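Local coordinates for putative O-acetylhomoserine (Thiol)-lyase (Campylobacter jejuni, PDB 4OC9), which probably uses pyridoxal 5'-phosphate to make homocysteine from O-acetylhomoserine and sulfide, at residues D[4-16]-D[63-75]. Sequence-based numbering, arbitrary orientation.
Sequences FNKETLALHGAYN and DVLGQRLANVEGG
The guanidinium of Arg68 lies sandwiched between the backbone of Leu11, whose C sits 4.0 Å above the plane over its centre, and Val64 CG1 on the opposite face, offset toward the rim. At its edge, nearly in plane, Arg68 NE donates to Gly13 O (2.9 Å, N-H...O angle 167°); water molecules join NH1 to Ala10 O and, weakly, NH2 to the backbone of Gly13 and Tyr15. Arginine suits this place because its chain, extended from CG to NE, brings NE to Gly13 O, with a weak second bond from NH2, in the loop that leaves helix 6-9. A third water links Asn71 ND2 to Leu9 O and His12 O. Small Ala14 suits the close approach, its CB 3.5 Å from Gln67 CB. At the other end, branched Val72 sets CG1 4.1 Å from Ala10 CB and also meets Leu9 CB. Gly74, at positive phi, is the C-prime residue of a Schellman motif (Gly75 N to Ala70 O, Gly74 N to Asn71 O) ending the helix. The N-terminal segment packs along helix 60-73, whose Val64 and Leu65 touch helix 276-309 and Leu69 strand 217-221; Thr8 OG1 hydrogen-bonds to Asp413, and His12 NE2 to Glu409, both of the second subunit.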
loop_
_atom_site.group_PDB
_atom_site.type_symbol
_atom_site.label_atom_id
_atom_site.label_comp_id
_atom_site.label_asym_id
_atom_site.label_seq_id
_atom_site.Cartn_x
_atom_site.Cartn_y
_atom_site.Cartn_z
ATOM N N PHE D 4 30.783 6.811 -6.105
ATOM C CA PHE D 4 29.818 7.916 -6.056
ATOM C C PHE D 4 29.544 8.716 -4.758
ATOM O O PHE D 4 29.853 8.272 -3.665
ATOM C CB PHE D 4 28.462 7.347 -6.435
ATOM C CG PHE D 4 28.452 6.561 -7.714
ATOM C CD1 PHE D 4 28.722 7.175 -8.928
ATOM C CD2 PHE D 4 27.996 5.252 -7.714
ATOM C CE1 PHE D 4 28.653 6.462 -10.110
ATOM C CE2 PHE D 4 27.906 4.538 -8.892
ATOM C CZ PHE D 4 28.232 5.142 -10.087
ATOM N N ASN D 5 28.893 9.876 -4.906
ATOM C CA ASN D 5 28.521 10.716 -3.767
ATOM C C ASN D 5 27.252 10.210 -3.076
ATOM O O ASN D 5 26.455 9.476 -3.638
ATOM C CB ASN D 5 28.308 12.179 -4.125
ATOM C CG ASN D 5 29.575 12.866 -4.626
ATOM O OD1 ASN D 5 30.288 12.457 -5.596
ATOM N ND2 ASN D 5 29.830 13.990 -3.994
ATOM N N LYS D 6 27.078 10.637 -1.840
ATOM C CA LYS D 6 25.924 10.225 -1.029
ATOM C C LYS D 6 24.580 10.403 -1.710
ATOM O O LYS D 6 23.720 9.537 -1.598
ATOM C CB LYS D 6 25.890 10.972 0.321
ATOM C CG LYS D 6 26.992 10.596 1.291
ATOM C CD LYS D 6 26.952 11.434 2.563
ATOM C CE LYS D 6 28.078 11.042 3.509
ATOM N NZ LYS D 6 28.137 9.631 3.971
ATOM N N GLU D 7 24.398 11.525 -2.369
ATOM C CA GLU D 7 23.143 11.782 -3.025
ATOM C C GLU D 7 22.868 10.692 -4.036
ATOM O O GLU D 7 21.741 10.255 -4.184
ATOM C CB GLU D 7 23.115 13.123 -3.793
ATOM C CG GLU D 7 23.386 14.424 -3.042
ATOM C CD GLU D 7 24.859 14.708 -2.724
ATOM O OE1 GLU D 7 25.121 15.861 -2.317
ATOM O OE2 GLU D 7 25.743 13.833 -2.904
ATOM N N THR D 8 23.923 10.269 -4.720
ATOM C CA THR D 8 23.812 9.264 -5.749
ATOM C C THR D 8 23.521 7.893 -5.178
ATOM O O THR D 8 22.712 7.131 -5.745
ATOM C CB THR D 8 25.071 9.233 -6.630
ATOM O OG1 THR D 8 25.291 10.518 -7.239
ATOM C CG2 THR D 8 24.928 8.175 -7.728
ATOM N N LEU D 9 24.170 7.592 -4.055
ATOM C CA LEU D 9 23.987 6.305 -3.365
ATOM C C LEU D 9 22.584 6.124 -2.775
ATOM O O LEU D 9 22.153 5.007 -2.534
ATOM C CB LEU D 9 25.004 6.134 -2.258
ATOM C CG LEU D 9 26.469 6.106 -2.669
ATOM C CD1 LEU D 9 27.388 6.139 -1.440
ATOM C CD2 LEU D 9 26.725 4.887 -3.522
ATOM N N ALA D 10 21.879 7.220 -2.532
ATOM C CA ALA D 10 20.520 7.129 -2.002
ATOM C C ALA D 10 19.536 6.771 -3.126
ATOM O O ALA D 10 18.374 6.446 -2.867
ATOM C CB ALA D 10 20.098 8.443 -1.375
ATOM N N LEU D 11 20.015 6.840 -4.362
ATOM C CA LEU D 11 19.214 6.577 -5.585
ATOM C C LEU D 11 19.568 5.333 -6.404
ATOM O O LEU D 11 18.726 4.799 -7.135
ATOM C CB LEU D 11 19.381 7.807 -6.482
ATOM C CG LEU D 11 18.722 9.092 -5.982
ATOM C CD1 LEU D 11 19.276 10.332 -6.600
ATOM C CD2 LEU D 11 17.213 8.999 -6.210
ATOM N N HIS D 12 20.824 4.913 -6.299
ATOM C CA HIS D 12 21.358 3.764 -7.009
ATOM C C HIS D 12 22.145 2.881 -6.077
ATOM O O HIS D 12 22.904 3.371 -5.245
ATOM C CB HIS D 12 22.333 4.245 -8.074
ATOM C CG HIS D 12 21.724 5.135 -9.100
ATOM N ND1 HIS D 12 21.176 4.654 -10.262
ATOM C CD2 HIS D 12 21.555 6.473 -9.131
ATOM C CE1 HIS D 12 20.726 5.658 -10.985
ATOM N NE2 HIS D 12 20.939 6.775 -10.321
ATOM N N GLY D 13 21.993 1.574 -6.233
ATOM C CA GLY D 13 22.713 0.621 -5.382
ATOM C C GLY D 13 21.819 -0.392 -4.659
ATOM O O GLY D 13 20.614 -0.178 -4.478
ATOM N N ALA D 14 22.424 -1.526 -4.290
ATOM C CA ALA D 14 21.745 -2.598 -3.589
ATOM C C ALA D 14 20.460 -3.102 -4.253
ATOM O O ALA D 14 19.649 -3.708 -3.581
ATOM C CB ALA D 14 21.453 -2.165 -2.164
ATOM N N TYR D 15 20.295 -2.876 -5.552
ATOM C CA TYR D 15 19.124 -3.319 -6.310
ATOM C C TYR D 15 19.535 -3.463 -7.798
ATOM O O TYR D 15 19.867 -2.452 -8.384
ATOM C CB TYR D 15 17.944 -2.348 -6.146
ATOM C CG TYR D 15 16.768 -2.651 -7.071
ATOM C CD1 TYR D 15 15.964 -3.773 -6.870
ATOM C CD2 TYR D 15 16.406 -1.763 -8.091
ATOM C CE1 TYR D 15 14.897 -4.048 -7.712
ATOM C CE2 TYR D 15 15.332 -2.020 -8.928
ATOM C CZ TYR D 15 14.573 -3.149 -8.734
ATOM O OH TYR D 15 13.512 -3.411 -9.572
ATOM N N ASN D 16 19.560 -4.719 -8.302
ATOM C CA ASN D 16 19.907 -5.253 -9.670
ATOM C C ASN D 16 18.902 -5.277 -10.711
ATOM O O ASN D 16 19.299 -5.478 -11.826
ATOM C CB ASN D 16 20.212 -6.766 -9.524
ATOM C CG ASN D 16 20.713 -7.423 -10.769
ATOM O OD1 ASN D 16 20.199 -8.500 -11.226
ATOM N ND2 ASN D 16 21.690 -6.804 -11.343
ATOM N N ASP D 63 15.622 -5.075 2.404
ATOM C CA ASP D 63 17.072 -5.313 2.259
ATOM C C ASP D 63 17.721 -4.179 1.463
ATOM O O ASP D 63 18.829 -3.746 1.789
ATOM C CB ASP D 63 17.374 -6.648 1.570
ATOM C CG ASP D 63 17.012 -7.844 2.434
ATOM O OD1 ASP D 63 16.768 -7.667 3.653
ATOM O OD2 ASP D 63 16.992 -8.967 1.896
ATOM N N VAL D 64 17.027 -3.724 0.409
ATOM C CA VAL D 64 17.553 -2.635 -0.411
ATOM C C VAL D 64 17.719 -1.396 0.490
ATOM O O VAL D 64 18.749 -0.722 0.464
ATOM C CB VAL D 64 16.652 -2.274 -1.578
ATOM C CG1 VAL D 64 17.225 -1.076 -2.324
ATOM C CG2 VAL D 64 16.484 -3.456 -2.517
ATOM N N LEU D 65 16.711 -1.146 1.328
ATOM C CA LEU D 65 16.714 -0.023 2.261
ATOM C C LEU D 65 17.898 -0.112 3.213
ATOM O O LEU D 65 18.626 0.853 3.431
ATOM C CB LEU D 65 15.417 0.003 3.066
ATOM C CG LEU D 65 15.252 1.110 4.112
ATOM C CD1 LEU D 65 15.399 2.529 3.535
ATOM C CD2 LEU D 65 13.916 0.970 4.796
ATOM N N GLY D 66 18.073 -1.285 3.790
ATOM C CA GLY D 66 19.166 -1.507 4.755
ATOM C C GLY D 66 20.529 -1.223 4.172
ATOM O O GLY D 66 21.331 -0.469 4.765
ATOM N N GLN D 67 20.790 -1.780 2.995
ATOM C CA GLN D 67 22.083 -1.605 2.369
ATOM C C GLN D 67 22.311 -0.154 1.924
ATOM O O GLN D 67 23.409 0.383 2.081
ATOM C CB GLN D 67 22.265 -2.604 1.222
ATOM C CG GLN D 67 23.701 -2.659 0.730
ATOM C CD GLN D 67 24.640 -3.157 1.813
ATOM O OE1 GLN D 67 24.445 -4.249 2.394
ATOM N NE2 GLN D 67 25.689 -2.392 2.066
ATOM N N ARG D 68 21.298 0.475 1.370
ATOM C CA ARG D 68 21.460 1.863 0.971
ATOM C C ARG D 68 21.708 2.743 2.180
ATOM O O ARG D 68 22.524 3.661 2.105
ATOM C CB ARG D 68 20.296 2.419 0.157
ATOM C CG ARG D 68 20.199 1.851 -1.250
ATOM C CD ARG D 68 19.102 2.544 -2.026
ATOM N NE ARG D 68 18.948 1.949 -3.351
ATOM C CZ ARG D 68 17.978 2.250 -4.196
ATOM N NH1 ARG D 68 17.036 3.101 -3.850
ATOM N NH2 ARG D 68 17.910 1.650 -5.371
ATOM N N LEU D 69 20.972 2.528 3.260
ATOM C CA LEU D 69 21.202 3.338 4.468
ATOM C C LEU D 69 22.645 3.152 4.935
ATOM O O LEU D 69 23.284 4.114 5.384
ATOM C CB LEU D 69 20.240 2.989 5.593
ATOM C CG LEU D 69 18.799 3.471 5.487
ATOM C CD1 LEU D 69 17.906 2.724 6.449
ATOM C CD2 LEU D 69 18.761 4.959 5.734
ATOM N N ALA D 70 23.152 1.927 4.823
ATOM C CA ALA D 70 24.531 1.655 5.204
ATOM C C ALA D 70 25.494 2.386 4.254
ATOM O O ALA D 70 26.509 2.918 4.677
ATOM C CB ALA D 70 24.825 0.158 5.179
ATOM N N ASN D 71 25.180 2.361 2.984
ATOM C CA ASN D 71 26.000 3.020 1.978
ATOM C C ASN D 71 26.067 4.517 2.181
ATOM O O ASN D 71 27.148 5.080 2.117
ATOM C CB ASN D 71 25.506 2.706 0.558
ATOM C CG ASN D 71 25.669 1.249 0.215
ATOM O OD1 ASN D 71 26.225 0.495 0.985
ATOM N ND2 ASN D 71 25.145 0.838 -0.923
ATOM N N VAL D 72 24.936 5.158 2.451
ATOM C CA VAL D 72 24.971 6.615 2.661
ATOM C C VAL D 72 25.732 6.973 3.932
ATOM O O VAL D 72 26.330 8.015 3.987
ATOM C CB VAL D 72 23.594 7.330 2.604
ATOM C CG1 VAL D 72 22.976 7.088 1.247
ATOM C CG2 VAL D 72 22.652 6.852 3.688
ATOM N N GLU D 73 25.686 6.127 4.956
ATOM C CA GLU D 73 26.419 6.396 6.211
ATOM C C GLU D 73 27.902 6.031 6.116
ATOM O O GLU D 73 28.689 6.462 6.951
ATOM C CB GLU D 73 25.810 5.656 7.402
ATOM C CG GLU D 73 24.523 6.210 7.996
ATOM C CD GLU D 73 24.705 7.498 8.798
ATOM O OE1 GLU D 73 23.731 7.906 9.485
ATOM O OE2 GLU D 73 25.799 8.103 8.780
ATOM N N GLY D 74 28.292 5.280 5.091
ATOM C CA GLY D 74 29.679 4.859 4.936
ATOM C C GLY D 74 29.938 3.627 5.821
ATOM O O GLY D 74 31.066 3.337 6.196
ATOM N N GLY D 75 28.870 2.909 6.180
ATOM C CA GLY D 75 28.974 1.724 7.028
ATOM C C GLY D 75 28.991 0.455 6.198
ATOM O O GLY D 75 29.053 0.512 4.992
HETATM O O HOH W 1 23.617 2.959 -2.585
HETATM O O HOH W 2 16.552 4.798 -1.498
HETATM O O HOH W 3 19.471 0.706 -7.906
#